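Local coordinates for D-hydantoinase (Ralstonia pickettii, PDB 1NFG), which probably catalyses the stereospecific hydrolysis of the cyclic amide bond of D-hydantoin derivatives, using two zinc ions in each subunit, at residues K194-G199 / R327-A332; F65-A70 / K320-R325; R213-A218 / E241-E246; S69-A74 / H314-F319. One frame throughout, in Å; residues are numbered along the deposited sequence.

Interaction 1: K194-G199 / R327-A332; sequences KFVAEG and RNDFRA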
loop_
_atom_site.group_PDB
_atom_site.type_symbol
_atom_site.label_atom_id
_atom_site.label_comp_id
_atom_site.label_asym_id
_atom_site.label_seq_id
_atom_site.Cartn_x
_atom_site.Cartn_y
_atom_site.Cartn_z
ATOM N N LYS A 194 32.036 4.074 -2.040
ATOM C CA LYS A 194 32.076 3.212 -3.209
ATOM C C LYS A 194 32.273 4.068 -4.459
ATOM O O LYS A 194 33.063 3.722 -5.332
ATOM C CB LYS A 194 30.776 2.411 -3.297
ATOM C CG LYS A 194 30.781 1.262 -4.296
ATOM C CD LYS A 194 29.557 0.373 -4.068
ATOM C CE LYS A 194 29.469 -0.790 -5.051
ATOM N NZ LYS A 194 28.292 -1.665 -4.734
ATOM N N PHE A 195 31.567 5.194 -4.533
ATOM C CA PHE A 195 31.677 6.092 -5.678
ATOM C C PHE A 195 33.063 6.707 -5.799
ATOM O O PHE A 195 33.647 6.743 -6.884
ATOM C CB PHE A 195 30.655 7.223 -5.582
ATOM C CG PHE A 195 29.300 6.869 -6.115
ATOM C CD1 PHE A 195 29.156 6.353 -7.398
ATOM C CD2 PHE A 195 28.159 7.076 -5.344
ATOM C CE1 PHE A 195 27.894 6.047 -7.909
ATOM C CE2 PHE A 195 26.892 6.774 -5.845
ATOM C CZ PHE A 195 26.759 6.258 -7.129
ATOM N N VAL A 196 33.579 7.210 -4.685
ATOM C CA VAL A 196 34.890 7.833 -4.684
ATOM C C VAL A 196 35.948 6.812 -5.063
ATOM O O VAL A 196 36.882 7.124 -5.798
ATOM C CB VAL A 196 35.209 8.436 -3.307
ATOM C CG1 VAL A 196 36.620 8.984 -3.290
ATOM C CG2 VAL A 196 34.225 9.548 -3.000
ATOM N N ALA A 197 35.794 5.590 -4.569
ATOM C CA ALA A 197 36.738 4.523 -4.880
ATOM C C ALA A 197 36.774 4.265 -6.389
ATOM O O ALA A 197 37.818 3.920 -6.943
ATOM C CB ALA A 197 36.349 3.251 -4.142
ATOM N N GLU A 198 35.630 4.426 -7.049
ATOM C CA GLU A 198 35.538 4.217 -8.492
ATOM C C GLU A 198 35.962 5.473 -9.239
ATOM O O GLU A 198 35.810 5.563 -10.458
ATOM C CB GLU A 198 34.105 3.859 -8.890
ATOM C CG GLU A 198 33.674 2.442 -8.547
ATOM C CD GLU A 198 32.160 2.280 -8.563
ATOM O OE1 GLU A 198 31.496 2.942 -9.397
ATOM O OE2 GLU A 198 31.635 1.487 -7.746
ATOM N N GLY A 199 36.476 6.449 -8.501
ATOM C CA GLY A 199 36.917 7.685 -9.117
ATOM C C GLY A 199 35.810 8.663 -9.464
ATOM O O GLY A 199 36.057 9.653 -10.154
ATOM N N ARG A 327 35.855 20.603 -5.255
ATOM C CA ARG A 327 35.918 20.577 -6.713
ATOM C C ARG A 327 36.520 19.269 -7.183
ATOM O O ARG A 327 36.540 18.989 -8.381
ATOM C CB ARG A 327 36.764 21.733 -7.252
ATOM C CG ARG A 327 36.272 23.096 -6.832
ATOM C CD ARG A 327 36.768 24.198 -7.757
ATOM N NE ARG A 327 36.240 24.056 -9.112
ATOM C CZ ARG A 327 36.078 25.067 -9.961
ATOM N NH1 ARG A 327 36.400 26.301 -9.592
ATOM N NH2 ARG A 327 35.592 24.847 -11.180
ATOM N N ASN A 328 37.012 18.471 -6.241
ATOM C CA ASN A 328 37.619 17.190 -6.579
ATOM C C ASN A 328 37.088 16.057 -5.720
ATOM O O ASN A 328 37.588 14.934 -5.784
ATOM C CB ASN A 328 39.138 17.274 -6.431
ATOM C CG ASN A 328 39.729 18.431 -7.206
ATOM O OD1 ASN A 328 39.442 18.609 -8.395
ATOM N ND2 ASN A 328 40.562 19.227 -6.539
ATOM N N ASP A 329 36.075 16.351 -4.916
ATOM C CA ASP A 329 35.482 15.344 -4.050
ATOM C C ASP A 329 34.172 15.878 -3.475
ATOM O O ASP A 329 34.165 16.625 -2.494
ATOM C CB ASP A 329 36.451 14.993 -2.920
ATOM C CG ASP A 329 35.957 13.848 -2.064
ATOM O OD1 ASP A 329 34.784 13.447 -2.213
ATOM O OD2 ASP A 329 36.743 13.351 -1.231
ATOM N N PHE A 330 33.066 15.487 -4.102
ATOM C CA PHE A 330 31.737 15.914 -3.682
ATOM C C PHE A 330 31.515 15.757 -2.179
ATOM O O PHE A 330 30.733 16.494 -1.578
ATOM C CB PHE A 330 30.676 15.124 -4.454
ATOM C CG PHE A 330 30.604 13.664 -4.080
ATOM C CD1 PHE A 330 29.831 13.244 -3.003
ATOM C CD2 PHE A 330 31.311 12.711 -4.809
ATOM C CE1 PHE A 330 29.764 11.894 -2.654
ATOM C CE2 PHE A 330 31.249 11.357 -4.468
ATOM C CZ PHE A 330 30.473 10.950 -3.389
ATOM N N ARG A 331 32.204 14.801 -1.571
ATOM C CA ARG A 331 32.053 14.568 -0.141
ATOM C C ARG A 331 32.536 15.736 0.707
ATOM O O ARG A 331 32.023 15.968 1.802
ATOM C CB ARG A 331 32.815 13.317 0.275
ATOM C CG ARG A 331 32.283 12.040 -0.306
ATOM C CD ARG A 331 33.202 10.919 0.080
ATOM N NE ARG A 331 34.565 11.231 -0.333
ATOM C CZ ARG A 331 35.639 10.567 0.080
ATOM N NH1 ARG A 331 35.502 9.551 0.924
ATOM N NH2 ARG A 331 36.843 10.923 -0.350
ATOM N N ALA A 332 33.528 16.461 0.206
ATOM C CA ALA A 332 34.083 17.590 0.943
ATOM C C ALA A 332 33.243 18.861 0.809
ATOM O O ALA A 332 33.458 19.829 1.544
ATOM C CB ALA A 332 35.515 17.854 0.485
#

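Interaction 2: F65-A70 / K320-R325; sequences FNTQSA and KGHKDR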
loop_
_atom_site.group_PDB
_atom_site.type_symbol
_atom_site.label_atom_id
_atom_site.label_comp_id
_atom_site.label_asym_id
_atom_site.label_seq_id
_atom_site.Cartn_x
_atom_site.Cartn_y
_atom_site.Cartn_z
ATOM N N PHE A 65 33.211 22.202 10.260
ATOM C CA PHE A 65 34.592 21.833 10.004
ATOM C C PHE A 65 35.500 23.058 10.102
ATOM O O PHE A 65 36.109 23.481 9.114
ATOM C CB PHE A 65 34.725 21.181 8.621
ATOM C CG PHE A 65 35.976 20.356 8.460
ATOM C CD1 PHE A 65 36.183 19.220 9.245
ATOM C CD2 PHE A 65 36.956 20.717 7.534
ATOM C CE1 PHE A 65 37.348 18.454 9.112
ATOM C CE2 PHE A 65 38.126 19.958 7.390
ATOM C CZ PHE A 65 38.322 18.824 8.182
ATOM N N ASN A 66 35.565 23.631 11.303
ATOM C CA ASN A 66 36.406 24.793 11.585
ATOM C C ASN A 66 36.052 26.082 10.833
ATOM O O ASN A 66 36.410 27.175 11.273
ATOM C CB ASN A 66 37.872 24.432 11.324
ATOM C CG ASN A 66 38.820 25.560 11.670
ATOM O OD1 ASN A 66 38.851 26.036 12.807
ATOM N ND2 ASN A 66 39.605 25.995 10.688
ATOM N N THR A 67 35.358 25.960 9.706
ATOM C CA THR A 67 34.974 27.134 8.923
ATOM C C THR A 67 33.575 27.630 9.317
ATOM O O THR A 67 32.731 26.850 9.769
ATOM C CB THR A 67 35.006 26.826 7.403
ATOM O OG1 THR A 67 34.764 28.029 6.664
ATOM C CG2 THR A 67 33.944 25.799 7.038
ATOM N N GLN A 68 33.337 28.927 9.146
ATOM C CA GLN A 68 32.049 29.517 9.492
ATOM C C GLN A 68 31.187 29.828 8.279
ATOM O O GLN A 68 31.694 30.036 7.177
ATOM C CB GLN A 68 32.247 30.806 10.278
ATOM C CG GLN A 68 33.050 30.647 11.540
ATOM C CD GLN A 68 33.007 31.898 12.390
ATOM O OE1 GLN A 68 31.946 32.286 12.883
ATOM N NE2 GLN A 68 34.159 32.543 12.558
ATOM N N SER A 69 29.877 29.871 8.503
ATOM C CA SER A 69 28.923 30.164 7.444
ATOM C C SER A 69 28.980 31.632 7.037
ATOM O O SER A 69 29.278 32.507 7.853
ATOM C CB SER A 69 27.510 29.804 7.904
ATOM O OG SER A 69 27.226 30.369 9.173
ATOM N N ALA A 70 28.693 31.894 5.767
ATOM C CA ALA A 70 28.715 33.247 5.235
ATOM C C ALA A 70 27.746 34.166 5.979
ATOM O O ALA A 70 28.075 35.312 6.274
ATOM C CB ALA A 70 28.382 33.221 3.752
ATOM N N LYS A 320 32.068 30.261 -3.718
ATOM C CA LYS A 320 33.508 30.394 -3.869
ATOM C C LYS A 320 34.243 29.995 -2.591
ATOM O O LYS A 320 34.979 29.009 -2.560
ATOM C CB LYS A 320 33.875 31.822 -4.246
ATOM C CG LYS A 320 35.318 31.936 -4.682
ATOM C CD LYS A 320 35.668 33.326 -5.181
ATOM C CE LYS A 320 37.118 33.386 -5.655
ATOM N NZ LYS A 320 37.465 34.738 -6.183
ATOM N N GLY A 321 34.040 30.744 -1.524
ATOM C CA GLY A 321 34.724 30.396 -0.295
ATOM C C GLY A 321 34.556 28.984 0.262
ATOM O O GLY A 321 35.543 28.348 0.626
ATOM N N HIS A 322 33.325 28.476 0.310
ATOM C CA HIS A 322 33.059 27.162 0.903
ATOM C C HIS A 322 32.818 25.945 0.001
ATOM O O HIS A 322 33.417 24.888 0.208
ATOM C CB HIS A 322 31.888 27.307 1.877
ATOM C CG HIS A 322 32.021 28.482 2.795
ATOM N ND1 HIS A 322 33.017 28.580 3.741
ATOM C CD2 HIS A 322 31.312 29.632 2.878
ATOM C CE1 HIS A 322 32.918 29.739 4.366
ATOM N NE2 HIS A 322 31.890 30.397 3.860
ATOM N N LYS A 323 31.928 26.075 -0.978
ATOM C CA LYS A 323 31.635 24.961 -1.881
ATOM C C LYS A 323 32.919 24.482 -2.560
ATOM O O LYS A 323 33.070 23.300 -2.884
ATOM C CB LYS A 323 30.615 25.395 -2.943
ATOM C CG LYS A 323 29.234 25.736 -2.387
ATOM C CD LYS A 323 28.556 24.514 -1.777
ATOM C CE LYS A 323 27.161 24.838 -1.280
ATOM N NZ LYS A 323 26.476 23.618 -0.800
ATOM N N ASP A 324 33.837 25.421 -2.754
ATOM C CA ASP A 324 35.118 25.163 -3.388
ATOM C C ASP A 324 35.884 23.956 -2.868
ATOM O O ASP A 324 36.457 23.203 -3.652
ATOM C CB ASP A 324 36.006 26.400 -3.280
ATOM C CG ASP A 324 36.049 27.186 -4.565
ATOM O OD1 ASP A 324 36.277 26.565 -5.627
ATOM O OD2 ASP A 324 35.864 28.417 -4.527
ATOM N N ARG A 325 35.922 23.770 -1.554
ATOM C CA ARG A 325 36.646 22.635 -1.019
ATOM C C ARG A 325 35.894 21.352 -1.343
ATOM O O ARG A 325 35.411 20.651 -0.458
ATOM C CB ARG A 325 36.857 22.782 0.492
ATOM C CG ARG A 325 35.605 22.830 1.342
ATOM C CD ARG A 325 35.984 22.846 2.820
ATOM N NE ARG A 325 34.817 22.823 3.701
ATOM C CZ ARG A 325 34.876 22.949 5.025
ATOM N NH1 ARG A 325 36.051 23.108 5.625
ATOM N NH2 ARG A 325 33.761 22.921 5.749
#

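Interaction 3: R213-A218 / E241-E246; sequences RVEAEA and EESLEE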
loop_
_atom_site.group_PDB
_atom_site.type_symbol
_atom_site.label_atom_id
_atom_site.label_comp_id
_atom_site.label_asym_id
_atom_site.label_seq_id
_atom_site.Cartn_x
_atom_site.Cartn_y
_atom_site.Cartn_z
ATOM N N ARG A 213 15.753 5.688 -1.271
ATOM C CA ARG A 213 15.663 4.590 -0.316
ATOM C C ARG A 213 16.352 4.933 0.997
ATOM O O ARG A 213 15.869 4.571 2.071
ATOM C CB ARG A 213 16.289 3.327 -0.888
ATOM C CG ARG A 213 15.819 2.066 -0.194
ATOM C CD ARG A 213 14.468 1.686 -0.748
ATOM N NE ARG A 213 13.358 1.963 0.154
ATOM C CZ ARG A 213 12.129 2.238 -0.268
ATOM N NH1 ARG A 213 11.871 2.287 -1.570
ATOM N NH2 ARG A 213 11.153 2.436 0.606
ATOM N N VAL A 214 17.488 5.622 0.901
ATOM C CA VAL A 214 18.251 6.031 2.074
ATOM C C VAL A 214 17.369 6.884 2.986
ATOM O O VAL A 214 17.363 6.710 4.210
ATOM C CB VAL A 214 19.496 6.845 1.665
ATOM C CG1 VAL A 214 20.204 7.382 2.901
ATOM C CG2 VAL A 214 20.437 5.974 0.857
ATOM N N GLU A 215 16.620 7.801 2.378
ATOM C CA GLU A 215 15.722 8.669 3.130
ATOM C C GLU A 215 14.517 7.878 3.642
ATOM O O GLU A 215 14.183 7.928 4.829
ATOM C CB GLU A 215 15.237 9.828 2.243
ATOM C CG GLU A 215 14.444 10.902 2.990
ATOM C CD GLU A 215 14.004 12.058 2.094
ATOM O OE1 GLU A 215 14.704 12.340 1.095
ATOM O OE2 GLU A 215 12.964 12.694 2.399
ATOM N N ALA A 216 13.871 7.146 2.738
ATOM C CA ALA A 216 12.680 6.367 3.073
ATOM C C ALA A 216 12.869 5.463 4.286
ATOM O O ALA A 216 12.094 5.523 5.240
ATOM C CB ALA A 216 12.248 5.542 1.863
ATOM N N GLU A 217 13.903 4.629 4.244
ATOM C CA GLU A 217 14.189 3.701 5.335
ATOM C C GLU A 217 14.272 4.433 6.675
ATOM O O GLU A 217 13.534 4.117 7.612
ATOM C CB GLU A 217 15.502 2.954 5.049
ATOM C CG GLU A 217 15.834 1.812 6.016
ATOM C CD GLU A 217 16.176 2.301 7.409
ATOM O OE1 GLU A 217 17.152 3.075 7.542
ATOM O OE2 GLU A 217 15.466 1.917 8.369
ATOM N N ALA A 218 15.163 5.418 6.758
ATOM C CA ALA A 218 15.346 6.186 7.988
ATOM C C ALA A 218 14.025 6.780 8.453
ATOM O O ALA A 218 13.675 6.718 9.640
ATOM C CB ALA A 218 16.366 7.283 7.763
ATOM N N GLU A 241 8.659 10.954 -3.074
ATOM C CA GLU A 241 7.502 10.076 -2.998
ATOM C C GLU A 241 7.664 8.905 -2.026
ATOM O O GLU A 241 6.755 8.617 -1.238
ATOM C CB GLU A 241 7.165 9.564 -4.401
ATOM C CG GLU A 241 6.120 8.471 -4.451
ATOM C CD GLU A 241 5.666 8.176 -5.872
ATOM O OE1 GLU A 241 6.487 8.314 -6.808
ATOM O OE2 GLU A 241 4.487 7.794 -6.046
ATOM N N GLU A 242 8.816 8.241 -2.063
ATOM C CA GLU A 242 9.023 7.097 -1.182
ATOM C C GLU A 242 9.057 7.423 0.305
ATOM O O GLU A 242 8.465 6.700 1.102
ATOM C CB GLU A 242 10.281 6.309 -1.588
ATOM C CG GLU A 242 11.300 7.100 -2.364
ATOM C CD GLU A 242 10.994 7.186 -3.844
ATOM O OE1 GLU A 242 10.989 6.128 -4.506
ATOM O OE2 GLU A 242 10.772 8.312 -4.348
ATOM N N SER A 243 9.729 8.500 0.699
ATOM C CA SER A 243 9.758 8.834 2.122
ATOM C C SER A 243 8.396 9.368 2.560
ATOM O O SER A 243 7.940 9.085 3.671
ATOM C CB SER A 243 10.856 9.862 2.440
ATOM O OG SER A 243 10.604 11.115 1.832
ATOM N N LEU A 244 7.738 10.131 1.691
ATOM C CA LEU A 244 6.427 10.668 2.033
ATOM C C LEU A 244 5.484 9.505 2.302
ATOM O O LEU A 244 4.675 9.542 3.237
ATOM C CB LEU A 244 5.876 11.530 0.895
ATOM C CG LEU A 244 4.423 12.015 1.051
ATOM C CD1 LEU A 244 4.217 12.683 2.404
ATOM C CD2 LEU A 244 4.091 12.979 -0.075
ATOM N N GLU A 245 5.610 8.461 1.490
ATOM C CA GLU A 245 4.767 7.290 1.644
ATOM C C GLU A 245 4.866 6.686 3.044
ATOM O O GLU A 245 3.858 6.252 3.617
ATOM C CB GLU A 245 5.130 6.239 0.604
ATOM C CG GLU A 245 4.118 5.119 0.526
ATOM C CD GLU A 245 4.456 4.103 -0.544
ATOM O OE1 GLU A 245 4.922 4.510 -1.638
ATOM O OE2 GLU A 245 4.239 2.895 -0.293
ATOM N N GLU A 246 6.077 6.651 3.596
ATOM C CA GLU A 246 6.268 6.097 4.931
ATOM C C GLU A 246 5.566 6.972 5.966
ATOM O O GLU A 246 4.976 6.468 6.927
ATOM C CB GLU A 246 7.758 5.995 5.258
ATOM C CG GLU A 246 8.548 5.043 4.360
ATOM C CD GLU A 246 8.108 3.592 4.485
ATOM O OE1 GLU A 246 7.381 3.261 5.446
ATOM O OE2 GLU A 246 8.503 2.781 3.623
#

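Interaction 4: S69-A74 / H314-F319; sequences SADTFA and HCSWLF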
loop_
_atom_site.group_PDB
_atom_site.type_symbol
_atom_site.label_atom_id
_atom_site.label_comp_id
_atom_site.label_asym_id
_atom_site.label_seq_id
_atom_site.Cartn_x
_atom_site.Cartn_y
_atom_site.Cartn_z
ATOM N N SER A 69 29.877 29.871 8.503
ATOM C CA SER A 69 28.923 30.164 7.444
ATOM C C SER A 69 28.980 31.632 7.037
ATOM O O SER A 69 29.278 32.507 7.853
ATOM C CB SER A 69 27.510 29.804 7.904
ATOM O OG SER A 69 27.226 30.369 9.173
ATOM N N ALA A 70 28.693 31.894 5.767
ATOM C CA ALA A 70 28.715 33.247 5.235
ATOM C C ALA A 70 27.746 34.166 5.979
ATOM O O ALA A 70 28.075 35.312 6.274
ATOM C CB ALA A 70 28.382 33.221 3.752
ATOM N N ASP A 71 26.553 33.662 6.277
ATOM C CA ASP A 71 25.559 34.451 6.988
ATOM C C ASP A 71 25.722 34.340 8.486
ATOM O O ASP A 71 26.235 33.348 8.998
ATOM C CB ASP A 71 24.130 34.009 6.636
ATOM C CG ASP A 71 23.553 34.767 5.463
ATOM O OD1 ASP A 71 23.916 35.947 5.274
ATOM O OD2 ASP A 71 22.720 34.187 4.739
ATOM N N THR A 72 25.270 35.377 9.181
ATOM C CA THR A 72 25.303 35.424 10.636
ATOM C C THR A 72 23.855 35.631 11.044
ATOM O O THR A 72 22.990 35.819 10.193
ATOM C CB THR A 72 26.133 36.615 11.157
ATOM O OG1 THR A 72 25.580 37.841 10.659
ATOM C CG2 THR A 72 27.581 36.491 10.714
ATOM N N PHE A 73 23.587 35.599 12.338
ATOM C CA PHE A 73 22.232 35.804 12.812
ATOM C C PHE A 73 21.699 37.157 12.325
ATOM O O PHE A 73 20.503 37.316 12.096
ATOM C CB PHE A 73 22.212 35.740 14.331
ATOM C CG PHE A 73 21.174 34.820 14.880
ATOM C CD1 PHE A 73 19.839 35.205 14.925
ATOM C CD2 PHE A 73 21.528 33.566 15.361
ATOM C CE1 PHE A 73 18.867 34.347 15.450
ATOM C CE2 PHE A 73 20.572 32.703 15.885
ATOM C CZ PHE A 73 19.239 33.091 15.932
ATOM N N ALA A 74 22.599 38.122 12.152
ATOM C CA ALA A 74 22.221 39.458 11.705
ATOM C C ALA A 74 21.946 39.548 10.207
ATOM O O ALA A 74 20.922 40.087 9.798
ATOM C CB ALA A 74 23.298 40.450 12.087
ATOM N N HIS A 314 17.598 26.930 5.542
ATOM C CA HIS A 314 18.558 27.941 5.114
ATOM C C HIS A 314 19.984 27.732 5.632
ATOM O O HIS A 314 20.221 27.623 6.843
ATOM C CB HIS A 314 18.070 29.333 5.545
ATOM C CG HIS A 314 18.983 30.448 5.139
ATOM N ND1 HIS A 314 18.992 30.976 3.866
ATOM C CD2 HIS A 314 19.944 31.109 5.828
ATOM C CE1 HIS A 314 19.920 31.914 3.787
ATOM N NE2 HIS A 314 20.513 32.013 4.964
ATOM N N CYS A 315 20.920 27.683 4.691
ATOM C CA CYS A 315 22.338 27.524 4.984
ATOM C C CYS A 315 23.102 28.545 4.149
ATOM O O CYS A 315 22.577 29.073 3.166
ATOM C CB CYS A 315 22.814 26.115 4.630
ATOM S SG CYS A 315 22.197 24.843 5.736
ATOM N N SER A 316 24.341 28.823 4.531
ATOM C CA SER A 316 25.130 29.797 3.799
ATOM C C SER A 316 26.572 29.367 3.583
ATOM O O SER A 316 27.456 29.698 4.371
ATOM C CB SER A 316 25.079 31.146 4.526
ATOM O OG SER A 316 25.128 30.963 5.935
ATOM N N TRP A 317 26.806 28.616 2.513
ATOM C CA TRP A 317 28.149 28.174 2.183
ATOM C C TRP A 317 28.517 28.831 0.860
ATOM O O TRP A 317 28.031 28.430 -0.197
ATOM C CB TRP A 317 28.200 26.655 2.047
ATOM C CG TRP A 317 27.814 25.930 3.291
ATOM C CD1 TRP A 317 26.828 24.995 3.417
ATOM C CD2 TRP A 317 28.398 26.076 4.591
ATOM N NE1 TRP A 317 26.758 24.550 4.715
ATOM C CE2 TRP A 317 27.710 25.196 5.458
ATOM C CE3 TRP A 317 29.434 26.863 5.109
ATOM C CZ2 TRP A 317 28.025 25.080 6.819
ATOM C CZ3 TRP A 317 29.748 26.748 6.464
ATOM C CH2 TRP A 317 29.044 25.863 7.303
ATOM N N LEU A 318 29.359 29.855 0.930
ATOM C CA LEU A 318 29.785 30.578 -0.256
ATOM C C LEU A 318 30.133 29.618 -1.371
ATOM O O LEU A 318 30.810 28.613 -1.152
ATOM C CB LEU A 318 31.005 31.444 0.051
ATOM C CG LEU A 318 30.845 32.563 1.076
ATOM C CD1 LEU A 318 32.192 33.234 1.270
ATOM C CD2 LEU A 318 29.801 33.569 0.604
ATOM N N PHE A 319 29.661 29.922 -2.571
ATOM C CA PHE A 319 29.961 29.072 -3.701
ATOM C C PHE A 319 31.468 29.085 -3.888
ATOM O O PHE A 319 32.077 28.052 -4.171
ATOM C CB PHE A 319 29.283 29.588 -4.966
ATOM C CG PHE A 319 29.641 28.809 -6.192
ATOM C CD1 PHE A 319 29.456 27.429 -6.232
ATOM C CD2 PHE A 319 30.169 29.447 -7.307
ATOM C CE1 PHE A 319 29.794 26.694 -7.365
ATOM C CE2 PHE A 319 30.512 28.723 -8.447
ATOM C CZ PHE A 319 30.324 27.343 -8.477
#

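Interaction 1: K194-G199 / R327-A332
Val196 packs over a face of the Arg331 guanidinium, the two side chains arriving from opposite directions. CG2 of Val196 lies over that face, 3.2 Å from Arg331 NE, while CG1 approaches Arg331 NH2 at 3.5 Å. Setting CG1 anti to the backbone N (chi1 175°) leaves CG2 on the side of Phe330, whose CE2 it touches obliquely at 3.8 Å.

The guanidinium is held as a flat platform from its own segment. Asp329 takes it side-on with two oxygens: Arg331 NE donates almost straight to OD1 (2.9 Å), and Arg331 NH2 goes to OD2 (2.6 Å) to complete the salt bridge. OD1 accepts a second time, from Arg331 N above the carboxylate plane, which makes an Asx turn and limits the rotation of the carboxylate.

Away from this core the contact thins out. Phe195 reaches Phe330 CE2 only through CB, at 4.3 Å, and its ring turns off toward Tyr205. Ala197, Glu198 and Gly199 lie exposed where a Schellman motif ends the helix, and Arg327 and Asn328 are exposed on the facing loop.

The contact joins the C-terminal end of helix 185-197 to the loop between strand 310-311 and helix 343-352, with Tyr205 and His206 of helix 204-208 packing on Phe330.

Interaction 2: F65-A70 / K320-R325
This is a loop-to-loop contact at the mouth of the metallo-dependent hydrolase TIM barrel, with Thr67 and Phe65 set against His322 and Arg325. The first segment includes the turn and second strand of a small beta-hairpin, 63-64 with 67-68, which follows barrel strand 48-58. The second belongs to the long excursion between strand 310-311 and helix 343-352. Several residues are partly or fully exposed, and no clear hydrogen bond crosses between the segments, so the fit rests on packing.

His322 faces the hairpin strand. Thr67 OG1 comes to the imidazole edge, near the ring plane and 3.4 Å from His322 CE1. The carbonyl of Gln68 approaches the same carbon obliquely, its O 3.1 Å from His322 CE1; it lies close to NE2 too, but at an angle too poor for a hydrogen bond. Outside the two segments, Trp317 meets the imidazole edge-to-face.

Arg325 makes the other half. With chi1 at 62° and the chain extended from CG to NE, its guanidinium reaches across to the hairpin turn. There NH2 donates to Ser64 O and packs 3.2 Å from Thr67 CG2. Thr67 and Arg325 approach from opposite directions. Branching at CB lets Thr67 serve both partners, its hydroxyl near His322 and CG2 against Arg325. Phe65 presents its ring edge rather than a face: the ring and guanidinium planes stand 63° apart, and Arg325 NH1 lies near the ring plane, 3.2 Å from Phe65 CD2.

Interaction 3: R213-A218 / E241-E246
Glu215 and Ser243 point at each other across the helix pair. The glutamate leaves its helix with CG anti to the backbone N (chi1 -172°) and stays extended beyond CG, bringing OE2 within 2.9 Å of Ser243 OG. The serine donates this hydrogen bond from well above the carboxylate plane, 63° out of it. The other oxygen, OE1, accepts from Thr239 OG1 and forms a salt bridge with Arg290, so the buried carboxylate is tied at both ends.

These are adjacent outer helices of the TIM barrel, one leading into strand 233-235 and the other following it. Their short segments run almost parallel, with the axes 7.9 Å apart. Small residues permit that closeness: Ala216 CA and Ser243 CA are only 3.9 Å apart, and Ala216 CB packs 4.0 Å from Glu242 CB.

Beyond Ala216, Arg213 and Glu246 cross at about a right angle, with guanidinium and carboxylate planes likewise nearly perpendicular. Arg213 NH2 stays 4.0 Å from Glu246 OE2, beyond salt-bridge range. That oxygen instead forms a salt bridge with Arg249 of the second subunit, at an interface where Ile228 of that second subunit also packs on Arg213.

Interaction 4: S69-A74 / H314-F319
Ser316 sits against the backbone of Ala70 and Asp71 and is held to it twice. Its O accepts from Ala70 N at 2.9 Å, and its OG accepts from Asp71 N at 3.1 Å. The chi1 of 39°, which tucks OG between the backbone N and the carbonyl carbon of Ser316, brings the hydroxyl to that amide and within 3.3 Å of Ser69 CB. Deeper in, His314 NE2 donates to Asp71 OD2 (3.1 Å). The oxygen lies in the imidazole plane, but is approached on its anti side, 20° out of the carboxylate plane.

Apolar packing flanks these bonds. Leu318 CD2 covers Ala70 CB at 3.5 Å, and Trp317 CZ3 comes obliquely to Ser69 CA at 3.6 Å.

A second shell fixes the polar groups. Asp71 OD2 also accepts from Asn408 ND2, while OD1 takes Thr75 OG1 and Ala409 N, so the buried carboxylate is gripped at both oxygens. The imidazole is held at its other nitrogen as well, ND1 accepting from Gly339 N. His314 directly follows the zinc ligand Asp313, so its anchoring ties the chain beside the metal site to the loop that precedes helix 73-82.

The contact lies where the loop after strand 310-311 passes the start of helix 73-82, N-capped by Thr72 through a weak bond to Ala74 N, with Phe73 packed on helix 100-111.

Interactions 1, 2 and 4 all draw on the long loop between strand 310-311 and helix 343-352, which leaves the zinc site and runs outward. Interactions 2 and 4 share Ser69 and Ala70, have centres 9 Å apart and are joined by a probable hydrogen bond from Lys323 N to Leu318 O, 2.8 Å. Interaction 1 lies farther out, its centre 18 Å from that of interaction 2, though Ala332 packs against Arg325. Interaction 3 touches none of them; its nearest atoms come within about 9 Å of interaction 1. It approaches the metals from another part of the barrel: the side chain of Glu215 is about 10 Å from a zinc ion, that of His314 about 9 Å.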